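Local coordinates for CBS domain protein (Sulfolobus tokodaii, PDB 2EF7) that is of unknown function but carries a pair of CBS domains, modules that in many relatives bind adenosine-containing ligands and regulate a partner protein or domain, at residues K7-T12 against I119-D124; I15-D20 against N24-V29; E52-K57 against F72-L77; A91-F96 against G112-R117. All blocks are in the same frame, centred on the assembly; numbering follows the deposited sequence.

Interaction 1. Residues K7-T12 against I119-D124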
# COMPACT_ATOMS: atom_id res chain seq x y z
N LYS A 7 9.71 17.49 -7.80
CA LYS A 7 9.46 17.51 -9.24
C LYS A 7 9.41 16.13 -9.90
O LYS A 7 8.56 15.86 -10.74
CB LYS A 7 10.55 18.38 -9.90
CG LYS A 7 10.40 18.60 -11.40
CD LYS A 7 11.57 19.44 -11.92
CE LYS A 7 11.45 19.69 -13.42
NZ LYS A 7 10.25 20.51 -13.74
N GLU A 8 10.31 15.23 -9.50
CA GLU A 8 10.34 13.88 -10.09
C GLU A 8 9.29 12.91 -9.56
O GLU A 8 9.13 11.82 -10.11
CB GLU A 8 11.73 13.25 -9.90
CG GLU A 8 12.85 13.99 -10.65
CD GLU A 8 12.53 14.15 -12.13
OE1 GLU A 8 12.44 15.32 -12.60
OE2 GLU A 8 12.35 13.11 -12.82
N TYR A 9 8.57 13.29 -8.50
CA TYR A 9 7.57 12.39 -7.94
C TYR A 9 6.16 12.93 -7.85
O TYR A 9 5.22 12.20 -7.52
CB TYR A 9 8.03 11.92 -6.55
CG TYR A 9 9.16 10.94 -6.63
CD1 TYR A 9 8.92 9.57 -6.71
CD2 TYR A 9 10.48 11.38 -6.71
CE1 TYR A 9 9.95 8.66 -6.88
CE2 TYR A 9 11.53 10.48 -6.88
CZ TYR A 9 11.26 9.12 -6.97
OH TYR A 9 12.28 8.23 -7.14
N MSE A 10 6.00 14.21 -8.15
CA MSE A 10 4.69 14.85 -8.10
C MSE A 10 3.81 14.43 -9.27
O MSE A 10 4.30 14.04 -10.32
CB MSE A 10 4.85 16.37 -8.13
CG MSE A 10 5.33 16.90 -9.47
SE MSE A 10 5.53 18.81 -9.50
CE MSE A 10 6.24 19.05 -11.28
N LYS A 11 2.51 14.50 -9.07
CA LYS A 11 1.57 14.18 -10.13
C LYS A 11 1.39 15.52 -10.84
O LYS A 11 1.04 16.52 -10.22
CB LYS A 11 0.24 13.72 -9.54
CG LYS A 11 -0.89 13.62 -10.53
CD LYS A 11 -2.20 13.34 -9.79
CE LYS A 11 -3.41 13.53 -10.69
NZ LYS A 11 -4.69 13.34 -9.95
N THR A 12 1.65 15.53 -12.14
CA THR A 12 1.51 16.75 -12.93
C THR A 12 0.17 16.76 -13.66
O THR A 12 -0.63 15.84 -13.51
CB THR A 12 2.63 16.86 -13.96
OG1 THR A 12 2.62 15.70 -14.79
CG2 THR A 12 3.98 16.98 -13.26
N ILE A 119 5.99 10.11 -1.54
CA ILE A 119 7.19 10.18 -0.72
C ILE A 119 7.76 8.80 -0.37
O ILE A 119 8.95 8.56 -0.51
CB ILE A 119 6.93 10.98 0.58
CG1 ILE A 119 6.56 12.42 0.20
CG2 ILE A 119 8.16 10.94 1.48
CD1 ILE A 119 6.32 13.34 1.37
N THR A 120 6.90 7.89 0.08
CA THR A 120 7.37 6.54 0.41
C THR A 120 7.83 5.79 -0.84
O THR A 120 8.72 4.95 -0.76
CB THR A 120 6.27 5.72 1.12
OG1 THR A 120 5.06 5.78 0.36
CG2 THR A 120 6.04 6.25 2.52
N ARG A 121 7.22 6.09 -1.98
CA ARG A 121 7.63 5.44 -3.22
C ARG A 121 9.04 5.91 -3.57
O ARG A 121 9.87 5.13 -4.03
CB ARG A 121 6.68 5.78 -4.38
CG ARG A 121 7.14 5.21 -5.72
CD ARG A 121 6.07 5.33 -6.81
NE ARG A 121 6.05 6.64 -7.47
CZ ARG A 121 5.30 7.67 -7.09
NH1 ARG A 121 4.51 7.56 -6.03
NH2 ARG A 121 5.35 8.81 -7.77
N ALA A 122 9.30 7.20 -3.34
CA ALA A 122 10.61 7.78 -3.60
C ALA A 122 11.65 7.15 -2.67
O ALA A 122 12.81 6.95 -3.05
CB ALA A 122 10.56 9.29 -3.39
N ILE A 123 11.24 6.85 -1.44
CA ILE A 123 12.16 6.24 -0.49
C ILE A 123 12.47 4.84 -1.00
O ILE A 123 13.64 4.45 -1.10
CB ILE A 123 11.54 6.16 0.92
CG1 ILE A 123 11.25 7.58 1.43
CG2 ILE A 123 12.50 5.45 1.88
CD1 ILE A 123 12.46 8.48 1.41
N ASP A 124 11.42 4.09 -1.32
CA ASP A 124 11.61 2.74 -1.84
C ASP A 124 12.49 2.74 -3.08
O ASP A 124 13.37 1.89 -3.22
CB ASP A 124 10.26 2.12 -2.19
CG ASP A 124 9.59 1.50 -0.99
OD1 ASP A 124 9.47 2.19 0.05
OD2 ASP A 124 9.18 0.32 -1.08

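Interaction 2. Residues I15-D20 against N24-V29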
# COMPACT_ATOMS: atom_id res chain seq x y z
N ILE A 15 -5.83 19.39 -12.22
CA ILE A 15 -6.89 20.29 -12.64
C ILE A 15 -7.14 21.37 -11.62
O ILE A 15 -7.26 21.09 -10.42
CB ILE A 15 -8.20 19.52 -12.88
CG1 ILE A 15 -7.98 18.43 -13.92
CG2 ILE A 15 -9.29 20.48 -13.31
CD1 ILE A 15 -7.53 18.95 -15.28
N SER A 16 -7.25 22.61 -12.09
CA SER A 16 -7.51 23.74 -11.21
C SER A 16 -8.63 24.61 -11.76
O SER A 16 -8.93 24.57 -12.94
CB SER A 16 -6.26 24.60 -11.07
OG SER A 16 -5.97 25.26 -12.30
N VAL A 17 -9.24 25.41 -10.88
CA VAL A 17 -10.30 26.33 -11.26
C VAL A 17 -9.97 27.63 -10.57
O VAL A 17 -9.33 27.62 -9.52
CB VAL A 17 -11.71 25.84 -10.79
CG1 VAL A 17 -12.02 24.47 -11.41
CG2 VAL A 17 -11.76 25.77 -9.26
N THR A 18 -10.38 28.75 -11.15
CA THR A 18 -10.08 30.04 -10.55
C THR A 18 -10.95 30.27 -9.33
O THR A 18 -12.02 29.67 -9.19
CB THR A 18 -10.31 31.19 -11.55
OG1 THR A 18 -11.70 31.33 -11.82
CG2 THR A 18 -9.59 30.90 -12.85
N LYS A 19 -10.49 31.14 -8.44
CA LYS A 19 -11.22 31.42 -7.20
C LYS A 19 -12.63 31.98 -7.36
O LYS A 19 -13.38 32.02 -6.39
CB LYS A 19 -10.39 32.33 -6.30
CG LYS A 19 -10.13 33.71 -6.84
CD LYS A 19 -9.46 34.58 -5.77
CE LYS A 19 -9.17 35.98 -6.29
NZ LYS A 19 -8.61 36.85 -5.22
N ASP A 20 -12.99 32.42 -8.55
CA ASP A 20 -14.34 32.94 -8.75
C ASP A 20 -15.19 32.02 -9.64
O ASP A 20 -16.29 32.40 -10.06
CB ASP A 20 -14.30 34.36 -9.32
CG ASP A 20 -13.84 34.39 -10.76
OD1 ASP A 20 -13.00 33.56 -11.15
OD2 ASP A 20 -14.32 35.28 -11.50
N ASN A 24 -21.50 25.22 -10.09
CA ASN A 24 -21.94 24.34 -11.16
C ASN A 24 -20.88 24.09 -12.23
O ASN A 24 -20.79 22.98 -12.76
CB ASN A 24 -23.24 24.84 -11.80
CG ASN A 24 -23.06 26.12 -12.57
OD1 ASN A 24 -22.59 27.12 -12.02
ND2 ASN A 24 -23.43 26.11 -13.84
N ASP A 25 -20.07 25.10 -12.55
CA ASP A 25 -19.04 24.90 -13.56
C ASP A 25 -17.95 23.98 -13.02
O ASP A 25 -17.40 23.14 -13.75
CB ASP A 25 -18.42 26.23 -14.01
CG ASP A 25 -19.42 27.11 -14.74
OD1 ASP A 25 -20.26 26.55 -15.48
OD2 ASP A 25 -19.37 28.35 -14.60
N ILE A 26 -17.64 24.14 -11.74
CA ILE A 26 -16.63 23.30 -11.11
C ILE A 26 -17.11 21.85 -11.08
O ILE A 26 -16.34 20.93 -11.37
CB ILE A 26 -16.36 23.76 -9.66
CG1 ILE A 26 -15.81 25.20 -9.66
CG2 ILE A 26 -15.38 22.81 -8.98
CD1 ILE A 26 -15.86 25.88 -8.29
N ALA A 27 -18.38 21.66 -10.72
CA ALA A 27 -18.92 20.31 -10.67
C ALA A 27 -18.85 19.71 -12.07
O ALA A 27 -18.59 18.53 -12.24
CB ALA A 27 -20.37 20.32 -10.17
N LYS A 28 -19.07 20.55 -13.07
CA LYS A 28 -19.03 20.08 -14.44
C LYS A 28 -17.63 19.60 -14.81
O LYS A 28 -17.48 18.59 -15.49
CB LYS A 28 -19.48 21.18 -15.40
CG LYS A 28 -19.55 20.73 -16.86
CD LYS A 28 -20.23 21.77 -17.73
CE LYS A 28 -20.39 21.28 -19.16
NZ LYS A 28 -21.33 22.14 -19.94
N VAL A 29 -16.60 20.32 -14.36
CA VAL A 29 -15.23 19.93 -14.68
C VAL A 29 -14.88 18.60 -14.05
O VAL A 29 -14.34 17.71 -14.70
CB VAL A 29 -14.20 20.97 -14.18
CG1 VAL A 29 -12.80 20.46 -14.48
CG2 VAL A 29 -14.42 22.32 -14.85

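Interaction 3. Residues E52-K57 against F72-L77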
# COMPACT_ATOMS: atom_id res chain seq x y z
N GLU A 52 -15.25 16.66 -3.55
CA GLU A 52 -16.65 16.34 -3.79
C GLU A 52 -17.45 16.68 -2.54
O GLU A 52 -18.57 17.16 -2.62
CB GLU A 52 -16.82 14.86 -4.11
CG GLU A 52 -16.00 14.40 -5.27
CD GLU A 52 -16.21 12.94 -5.57
OE1 GLU A 52 -16.12 12.12 -4.63
OE2 GLU A 52 -16.47 12.60 -6.74
N ARG A 53 -16.85 16.41 -1.38
CA ARG A 53 -17.50 16.67 -0.11
C ARG A 53 -17.73 18.16 0.11
O ARG A 53 -18.77 18.56 0.66
CB ARG A 53 -16.66 16.10 1.03
CG ARG A 53 -17.25 16.34 2.40
CD ARG A 53 -16.77 15.30 3.39
NE ARG A 53 -16.98 13.96 2.87
CZ ARG A 53 -16.85 12.84 3.58
NH1 ARG A 53 -16.51 12.90 4.86
NH2 ARG A 53 -17.06 11.66 3.00
N ASP A 54 -16.78 18.98 -0.31
CA ASP A 54 -16.93 20.42 -0.15
C ASP A 54 -18.13 20.88 -0.96
O ASP A 54 -18.86 21.77 -0.53
CB ASP A 54 -15.69 21.17 -0.62
CG ASP A 54 -14.51 20.97 0.31
OD1 ASP A 54 -14.74 20.88 1.53
OD2 ASP A 54 -13.36 20.92 -0.19
N ILE A 55 -18.32 20.29 -2.13
CA ILE A 55 -19.44 20.65 -2.97
C ILE A 55 -20.75 20.25 -2.29
O ILE A 55 -21.67 21.06 -2.19
CB ILE A 55 -19.35 19.99 -4.36
CG1 ILE A 55 -18.26 20.69 -5.19
CG2 ILE A 55 -20.69 20.07 -5.10
CD1 ILE A 55 -18.19 20.22 -6.62
N VAL A 56 -20.83 19.01 -1.82
CA VAL A 56 -22.04 18.52 -1.17
C VAL A 56 -22.35 19.34 0.08
O VAL A 56 -23.50 19.66 0.36
CB VAL A 56 -21.90 17.05 -0.78
CG1 VAL A 56 -23.11 16.61 0.07
CG2 VAL A 56 -21.81 16.20 -2.02
N LYS A 57 -21.31 19.69 0.82
CA LYS A 57 -21.48 20.46 2.03
C LYS A 57 -22.09 21.83 1.70
O LYS A 57 -23.03 22.26 2.36
CB LYS A 57 -20.12 20.63 2.71
CG LYS A 57 -20.18 20.98 4.18
CD LYS A 57 -19.34 20.00 4.99
CE LYS A 57 -17.87 20.05 4.60
NZ LYS A 57 -17.05 19.11 5.42
N PHE A 72 -16.57 28.37 -0.76
CA PHE A 72 -16.83 27.07 -0.15
C PHE A 72 -15.69 26.07 -0.21
O PHE A 72 -15.82 24.94 0.25
CB PHE A 72 -18.10 26.45 -0.76
CG PHE A 72 -17.95 26.02 -2.20
CD1 PHE A 72 -17.70 24.68 -2.51
CD2 PHE A 72 -18.11 26.94 -3.24
CE1 PHE A 72 -17.62 24.26 -3.85
CE2 PHE A 72 -18.02 26.54 -4.58
CZ PHE A 72 -17.78 25.20 -4.88
N MSE A 73 -14.57 26.50 -0.78
CA MSE A 73 -13.40 25.63 -0.88
C MSE A 73 -12.80 25.45 0.52
O MSE A 73 -13.22 26.10 1.48
CB MSE A 73 -12.35 26.30 -1.76
CG MSE A 73 -11.71 27.51 -1.09
SE MSE A 73 -10.44 28.46 -2.17
CE MSE A 73 -10.03 29.94 -0.93
N THR A 74 -11.83 24.55 0.62
CA THR A 74 -11.11 24.37 1.87
C THR A 74 -9.92 25.30 1.62
O THR A 74 -9.12 25.04 0.72
CB THR A 74 -10.60 22.93 2.04
OG1 THR A 74 -11.71 22.06 2.29
CG2 THR A 74 -9.62 22.85 3.20
N ALA A 75 -9.83 26.39 2.37
CA ALA A 75 -8.74 27.34 2.18
C ALA A 75 -7.41 26.79 2.64
O ALA A 75 -7.33 26.14 3.68
CB ALA A 75 -9.04 28.65 2.91
N SER A 76 -6.36 27.05 1.86
CA SER A 76 -5.01 26.59 2.20
C SER A 76 -3.96 27.23 1.31
O SER A 76 -4.07 27.24 0.09
CB SER A 76 -4.90 25.07 2.08
OG SER A 76 -3.56 24.68 2.30
N LEU A 77 -2.91 27.74 1.95
CA LEU A 77 -1.82 28.38 1.24
C LEU A 77 -0.54 27.57 1.39
O LEU A 77 0.51 27.96 0.89
CB LEU A 77 -1.61 29.81 1.77
CG LEU A 77 -2.74 30.82 1.51
CD1 LEU A 77 -2.49 32.10 2.29
CD2 LEU A 77 -2.81 31.12 0.02
O HOH W 1 -18.04 23.79 1.30

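Interaction 4. Residues A91-F96 against G112-R117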
# COMPACT_ATOMS: atom_id res chain seq x y z
N ALA A 91 8.52 16.98 5.67
CA ALA A 91 8.53 17.78 6.88
C ALA A 91 7.33 18.71 6.92
O ALA A 91 6.76 18.94 7.99
CB ALA A 91 9.82 18.57 6.98
N LEU A 92 6.93 19.23 5.76
CA LEU A 92 5.80 20.15 5.70
C LEU A 92 4.48 19.40 5.94
O LEU A 92 3.59 19.91 6.61
CB LEU A 92 5.76 20.87 4.34
CG LEU A 92 5.22 22.30 4.35
CD1 LEU A 92 6.03 23.13 5.33
CD2 LEU A 92 5.29 22.90 2.96
N MSE A 93 4.37 18.20 5.39
CA MSE A 93 3.17 17.39 5.58
C MSE A 93 2.98 17.06 7.06
O MSE A 93 1.88 17.23 7.60
CB MSE A 93 3.27 16.10 4.76
CG MSE A 93 3.07 16.31 3.26
SE MSE A 93 3.49 14.73 2.23
CE MSE A 93 3.99 15.60 0.58
N ARG A 94 4.04 16.60 7.72
CA ARG A 94 3.97 16.26 9.15
C ARG A 94 3.57 17.49 9.95
O ARG A 94 2.65 17.44 10.77
CB ARG A 94 5.32 15.75 9.65
CG ARG A 94 5.76 14.41 9.06
CD ARG A 94 7.14 13.98 9.56
NE ARG A 94 7.17 13.72 11.00
CZ ARG A 94 8.22 13.23 11.65
NH1 ARG A 94 8.16 13.02 12.96
NH2 ARG A 94 9.34 12.94 10.99
N GLN A 95 4.26 18.60 9.70
CA GLN A 95 3.99 19.85 10.40
C GLN A 95 2.52 20.26 10.36
O GLN A 95 1.99 20.73 11.36
CB GLN A 95 4.84 20.99 9.83
CG GLN A 95 4.71 22.29 10.62
CD GLN A 95 5.70 23.35 10.19
OE1 GLN A 95 6.88 23.06 9.99
NE2 GLN A 95 5.24 24.59 10.07
N PHE A 96 1.89 20.09 9.21
CA PHE A 96 0.49 20.48 9.03
C PHE A 96 -0.49 19.31 9.01
O PHE A 96 -1.66 19.48 8.67
CB PHE A 96 0.36 21.30 7.75
CG PHE A 96 0.99 22.65 7.85
CD1 PHE A 96 0.30 23.70 8.46
CD2 PHE A 96 2.28 22.87 7.40
CE1 PHE A 96 0.90 24.94 8.62
CE2 PHE A 96 2.89 24.11 7.56
CZ PHE A 96 2.20 25.15 8.17
N GLY A 112 1.92 20.96 -9.86
CA GLY A 112 1.48 19.61 -9.58
C GLY A 112 1.03 19.40 -8.15
O GLY A 112 0.84 20.36 -7.40
N ILE A 113 0.86 18.13 -7.78
CA ILE A 113 0.44 17.72 -6.44
C ILE A 113 1.31 16.55 -6.01
O ILE A 113 1.51 15.62 -6.79
CB ILE A 113 -1.04 17.23 -6.45
CG1 ILE A 113 -1.98 18.39 -6.75
CG2 ILE A 113 -1.39 16.59 -5.10
CD1 ILE A 113 -1.88 19.51 -5.75
N ILE A 114 1.83 16.60 -4.79
CA ILE A 114 2.68 15.53 -4.24
C ILE A 114 1.98 14.98 -3.00
O ILE A 114 1.48 15.73 -2.17
CB ILE A 114 4.10 16.06 -3.84
CG1 ILE A 114 4.99 14.90 -3.37
CG2 ILE A 114 4.02 17.08 -2.72
CD1 ILE A 114 5.92 14.39 -4.43
N SER A 115 1.95 13.65 -2.87
CA SER A 115 1.29 13.03 -1.72
C SER A 115 2.25 12.20 -0.89
O SER A 115 3.34 11.83 -1.34
CB SER A 115 0.15 12.14 -2.19
OG SER A 115 0.66 10.93 -2.74
N ILE A 116 1.83 11.89 0.33
CA ILE A 116 2.64 11.10 1.24
C ILE A 116 3.02 9.76 0.60
O ILE A 116 4.09 9.22 0.88
CB ILE A 116 1.88 10.85 2.56
CG1 ILE A 116 2.82 10.18 3.57
CG2 ILE A 116 0.64 10.01 2.31
CD1 ILE A 116 3.99 11.06 3.97
N ARG A 117 2.16 9.23 -0.26
CA ARG A 117 2.46 7.96 -0.92
C ARG A 117 3.57 8.16 -1.94
O ARG A 117 4.36 7.24 -2.20
CB ARG A 117 1.23 7.38 -1.62
CG ARG A 117 0.09 6.99 -0.69
CD ARG A 117 0.59 6.15 0.48
NE ARG A 117 -0.51 5.63 1.29
CZ ARG A 117 -0.40 5.24 2.56
NH1 ARG A 117 0.77 5.31 3.18
NH2 ARG A 117 -1.47 4.78 3.21

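Interaction 1. Residues K7-T12 against I119-D124
Tyr9 and Ala122 mark the closest passage of the two backbones, with their CA atoms 7.0 Å apart. Segment 7-12 is irregular and runs past one side of the helical turns 119-124. The tyrosine ring lies flat over the methyl of Ala122. Ala122 CB sits 3.5 Å from the centre of the Tyr9 ring and 8° off its normal, a well-centred CH-pi contact. The Tyr9 ring atom CE1 also meets Ala122 CA at 3.5 Å. Arg121 comes in at the edge of the same ring. Its chain bends at chi3 (83°), which turns the guanidinium back toward the loop, its plane 51° from that of the ring. Arg121 NH2 gives a weak bond to Tyr9 O, 3.4 Å long. The stronger partner of Arg121 is Asp118, in a salt bridge through NH1. The phenol OH bonds to Glu4 and Asp125. Replacing Tyr9 by an alanine would probably uncover the Ala122 methyl and leave Glu4 and Asp125 without their shared hydroxyl. Tyr9 also packs on Ile86 of helix 86-96. The loop thus covers helix 116-126 beside strand 110-115, while Thr120 and Ile123 face a second subunit.

Interaction 2. Residues I15-D20 against N24-V29
Val17 loses the most surface in this contact, and it loses it to the helix that follows it in the chain. It stands on strand 16-18 with its CA 7.0 Å from that of Ile26. Its CG2 meets Ile26 CG1 at 4.1 Å, a fairly loose touch. Chi1 of -60° sets CG2 between the backbone N and the carbonyl carbon, and this branch is the one that faces the helix. The two side chains cross at about a right angle, and one branch of each does the touching. Ile26 is buried. Its CB is set to one side of the strand, and the rest of the side chain bends nearer to it.

Val29, one helical turn further on, makes the tighter contact. Its CG1 lies 3.7 Å from Ile15 CG2. With chi1 at 177° this methyl is turned to the side opposite the backbone N, where Ile15 lies. Ile15 and Val29 approach each other at a slant, again by one methyl each.

Strand 16-18, helix 23-33 and strand 37-42 form a beta-alpha-beta unit, and the contact packs its helix on its first strand. Ile15 and Val17 also touch Val38 of strand 37-42, and Ile26 touches Ala69. Only apolar branches meet between the two segments. The contact therefore rests on shape and burial of hydrocarbon and gives no directional bond to fix the helix along the strand.

Interaction 3. Residues E52-K57 against F72-L77
Asp54 and Thr74 make the direct polar link between helix 52-60 and the segment 72-77. Thr74 OG1 donates to Asp54 OD2 at 3.2 Å. The hydroxyl comes to the syn side of that oxygen, 28° out of the carboxylate plane, and the two side chains cross at about a right angle. Asp54 OD2 also takes a bond from Thr51 N, just before the helix, so two donors grip one oxygen. This holds the carboxylate against the first turn and should limit its rotation. A leucine in place of Asp54 would probably leave the Thr74 hydroxyl and the Thr51 backbone N without their shared acceptor.

A water makes the second polar link. It donates to Asp54 O at 2.8 Å and to Phe72 O at 2.7 Å, bridging two carbonyls that could not bond to each other. The water also lies at the edge of the Phe72 ring, in its plane.

The apolar part belongs to Phe72 and Ile55. Ile55 CG1 touches the ring edge at Phe72 CE1, 3.9 Å away, and the two side chains lie alongside each other, pointing the same way. Chi1 of 69° puts the Phe72 ring between its own backbone N and carbonyl carbon, turned toward the helix.

Phe72 and Ile55 both pack on Ile50 of strand 45-51. Phe72 also reaches Leu23 and Ile26 of helix 23-33, and Ile55 reaches Met30 there. Thr74 pairs with Ile49, which adds strand 74-75 to the edge of the four-stranded sheet.

Interaction 4. Residues A91-F96 against G112-R117
The helical turn that presents Met93 to Ile114 and Ile116 is held by the backbone bond from Gln95 N to Ala91 O, 3.0 Å. On the facing segment, Ser115 is the N-cap of helix 116-126. Its OG accepts a weak bond from Arg117 N, and its own N bonds to Asp118 OD2. Between the segments the contact is apolar. Met93, a selenomethionine here, carries it. Its CG stands beside the backbone N (chi1 -74°), and the chain beyond is extended and carries SE and CE to where strand 110-115 ends. Met93 CE touches Ile114 CG2 at 3.6 Å, the side chains crossing at about a right angle. Met93 CE also lies 3.7 Å from Ile114 O. Met93 SE lies nearer the start of helix 116-126, 3.8 Å from Ile116 N and 4.1 Å from Ile116 CD1. One long side chain fills the angle between a strand end and a helix start, and Met93, Ile114 and Ile116 are all buried. Leu101 of strand 100-104 touches both Met93 and Ile114, and Ile80 of strand 80-81 also packs on Ile114. Helix 86-96 is so seated on the three-stranded sheet, while Ile116 meets Ile123 of a second subunit.

In the fold
The four contacts fall into two pairs. Interactions 1 and 4 have centres 11 Å apart, share helix 116-126 and both touch the second subunit. Lys11 N lies 2.7 Å from Ile113 O, a probable hydrogen bond, and Ile119 packs on Met93. Interactions 2 and 3 have centres 12 Å apart, reach the same sheet and both touch the third subunit. Ile26 CD1 meets Phe72 CZ at 4.0 Å. The pairs are joined by the chain but do not otherwise touch: the centres of interactions 1 and 2 are 27 Å apart, but the nearest atoms of interactions 3 and 4 come within about 7 Å. The pairing is consistent with two CBS domains in tandem.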